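Side-chain contact in gram-negative insecticidal protein (Chromobacterium piscinae, PDB 6FBM), which is an insecticidal toxin of the MACPF and beta-tripod families that probably acts by forming pores in membranes: residues A[150-155]-A[165-170]. Sequence-based numbering, arbitrary orientation.
Sequences RDDLNN and KRYGPY
Asp152 OD2 lies at the edge of the Tyr167 ring, in its plane, and over one face of the Arg166 guanidinium, nearer the NE side of the group than its centre. Tyr167 OH donates a hydrogen bond to Asp152 OD2 at 2.7 Å. The hydroxyl meets this oxygen on its anti side, 29° out of the carboxylate plane. Asp152 CB packs against Tyr167 CE2 at 3.7 Å. The carboxylate and ring planes are 55° apart. Arg166 NE is 3.3 Å from Asp152 OD2, but the oxygen sits too far out of the guanidinium plane for a hydrogen bond. This salt bridge therefore rests on charge alone. A bend at chi3 (111°) turns a guanidinium face to Asp152 OD2. The main polar partner of Arg166 is Glu162, whose OE2 forms a salt bridge with NH1. The contact joins the ends of two successive helices, 147-154 and 160-167, within the MACPF domain. The second helix ends at Tyr167; Gly168, with positive phi, is the first residue off the helical path, and the chain continues into strand 170-177 of the antiparallel sheet. Phe149 meets the Tyr167 ring from the first helix. There, Asn154 ND2 and Asn154 N both bond to Arg150 O, from opposite sides of the carbonyl plane.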
loop_
_atom_site.group_PDB
_atom_site.type_symbol
_atom_site.label_atom_id
_atom_site.label_comp_id
_atom_site.label_asym_id
_atom_site.label_seq_id
_atom_site.Cartn_x
_atom_site.Cartn_y
_atom_site.Cartn_z
ATOM N N ARG A 150 -5.961 -36.468 -23.935
ATOM C CA ARG A 150 -6.522 -37.143 -25.114
ATOM C C ARG A 150 -5.906 -38.530 -25.329
ATOM O O ARG A 150 -6.636 -39.494 -25.591
ATOM C CB ARG A 150 -6.366 -36.309 -26.401
ATOM C CG ARG A 150 -6.881 -37.007 -27.670
ATOM C CD ARG A 150 -6.587 -36.281 -28.975
ATOM N NE ARG A 150 -7.229 -34.971 -28.994
ATOM C CZ ARG A 150 -8.549 -34.750 -29.130
ATOM N NH1 ARG A 150 -9.432 -35.768 -29.280
ATOM N NH2 ARG A 150 -8.992 -33.484 -29.102
ATOM N N ASP A 151 -4.574 -38.626 -25.225
ATOM C CA ASP A 151 -3.885 -39.892 -25.471
ATOM C C ASP A 151 -4.319 -40.925 -24.431
ATOM O O ASP A 151 -4.791 -42.002 -24.812
ATOM C CB ASP A 151 -2.357 -39.721 -25.544
ATOM C CG ASP A 151 -1.905 -38.979 -26.845
ATOM O OD1 ASP A 151 -2.711 -38.795 -27.791
ATOM O OD2 ASP A 151 -0.730 -38.548 -26.952
ATOM N N ASP A 152 -4.236 -40.562 -23.148
ATOM C CA ASP A 152 -4.616 -41.477 -22.063
ATOM C C ASP A 152 -6.079 -41.868 -22.123
ATOM O O ASP A 152 -6.407 -43.056 -22.038
ATOM C CB ASP A 152 -4.302 -40.878 -20.678
ATOM C CG ASP A 152 -2.821 -40.806 -20.394
ATOM O OD1 ASP A 152 -2.074 -41.526 -21.068
ATOM O OD2 ASP A 152 -2.395 -40.038 -19.508
ATOM N N LEU A 153 -6.942 -40.870 -22.285
ATOM C CA LEU A 153 -8.388 -41.076 -22.359
ATOM C C LEU A 153 -8.761 -42.088 -23.435
ATOM O O LEU A 153 -9.574 -42.965 -23.189
ATOM C CB LEU A 153 -9.091 -39.745 -22.621
ATOM C CG LEU A 153 -10.595 -39.744 -22.844
ATOM C CD1 LEU A 153 -11.343 -40.172 -21.589
ATOM C CD2 LEU A 153 -11.030 -38.353 -23.268
ATOM N N ASN A 154 -8.149 -41.963 -24.611
ATOM C CA ASN A 154 -8.507 -42.777 -25.776
ATOM C C ASN A 154 -7.652 -44.064 -25.978
ATOM O O ASN A 154 -8.025 -44.918 -26.779
ATOM C CB ASN A 154 -8.487 -41.902 -27.039
ATOM C CG ASN A 154 -9.591 -40.850 -27.047
ATOM O OD1 ASN A 154 -10.776 -41.178 -27.138
ATOM N ND2 ASN A 154 -9.206 -39.579 -26.969
ATOM N N ASN A 155 -6.526 -44.191 -25.268
ATOM C CA ASN A 155 -5.688 -45.403 -25.305
ATOM C C ASN A 155 -6.455 -46.562 -24.662
ATOM O O ASN A 155 -6.777 -46.474 -23.490
ATOM C CB ASN A 155 -4.373 -45.154 -24.546
ATOM C CG ASN A 155 -3.458 -46.373 -24.478
ATOM O OD1 ASN A 155 -3.805 -47.477 -24.882
ATOM N ND2 ASN A 155 -2.273 -46.158 -23.942
ATOM N N LYS A 165 -7.451 -41.921 -11.543
ATOM C CA LYS A 165 -6.465 -41.356 -10.603
ATOM C C LYS A 165 -5.777 -40.116 -11.192
ATOM O O LYS A 165 -5.697 -39.073 -10.532
ATOM C CB LYS A 165 -5.442 -42.419 -10.166
ATOM C CG LYS A 165 -4.333 -41.920 -9.238
ATOM C CD LYS A 165 -2.997 -41.747 -9.942
ATOM C CE LYS A 165 -1.849 -41.777 -8.921
ATOM N NZ LYS A 165 -1.573 -43.100 -8.292
ATOM N N ARG A 166 -5.305 -40.222 -12.433
ATOM C CA ARG A 166 -4.590 -39.124 -13.099
ATOM C C ARG A 166 -5.446 -37.871 -13.314
ATOM O O ARG A 166 -4.986 -36.759 -13.072
ATOM C CB ARG A 166 -4.052 -39.555 -14.454
ATOM C CG ARG A 166 -2.843 -40.468 -14.444
ATOM C CD ARG A 166 -2.534 -40.947 -15.856
ATOM N NE ARG A 166 -1.281 -40.396 -16.421
ATOM C CZ ARG A 166 -0.219 -41.091 -16.832
ATOM N NH1 ARG A 166 -0.238 -42.408 -16.875
ATOM N NH2 ARG A 166 0.837 -40.444 -17.302
ATOM N N TYR A 167 -6.673 -38.056 -13.781
ATOM C CA TYR A 167 -7.487 -36.953 -14.269
ATOM C C TYR A 167 -8.747 -36.643 -13.469
ATOM O O TYR A 167 -9.307 -35.552 -13.616
ATOM C CB TYR A 167 -7.856 -37.224 -15.732
ATOM C CG TYR A 167 -6.629 -37.317 -16.597
ATOM C CD1 TYR A 167 -5.915 -36.169 -16.943
ATOM C CD2 TYR A 167 -6.155 -38.545 -17.028
ATOM C CE1 TYR A 167 -4.772 -36.253 -17.717
ATOM C CE2 TYR A 167 -5.010 -38.634 -17.788
ATOM C CZ TYR A 167 -4.316 -37.487 -18.122
ATOM O OH TYR A 167 -3.188 -37.573 -18.892
ATOM N N GLY A 168 -9.177 -37.577 -12.630
ATOM C CA GLY A 168 -10.507 -37.534 -12.030
ATOM C C GLY A 168 -11.545 -38.140 -12.958
ATOM O O GLY A 168 -11.449 -37.989 -14.176
ATOM N N PRO A 169 -12.536 -38.838 -12.403
ATOM C CA PRO A 169 -13.584 -39.392 -13.258
ATOM C C PRO A 169 -14.580 -38.341 -13.769
ATOM O O PRO A 169 -15.257 -38.587 -14.778
ATOM C CB PRO A 169 -14.295 -40.382 -12.342
ATOM C CG PRO A 169 -14.116 -39.799 -10.969
ATOM C CD PRO A 169 -12.786 -39.096 -10.968
ATOM N N TYR A 170 -14.683 -37.206 -13.060
ATOM C CA TYR A 170 -15.560 -36.127 -13.459
ATOM C C TYR A 170 -14.769 -34.845 -13.503
ATOM O O TYR A 170 -13.766 -34.724 -12.821
ATOM C CB TYR A 170 -16.699 -35.985 -12.462
ATOM C CG TYR A 170 -17.796 -36.984 -12.647
ATOM C CD1 TYR A 170 -17.667 -38.296 -12.207
ATOM C CD2 TYR A 170 -18.967 -36.617 -13.270
ATOM C CE1 TYR A 170 -18.685 -39.208 -12.390
ATOM C CE2 TYR A 170 -19.999 -37.528 -13.463
ATOM C CZ TYR A 170 -19.857 -38.814 -13.018
ATOM O OH TYR A 170 -20.890 -39.678 -13.218
#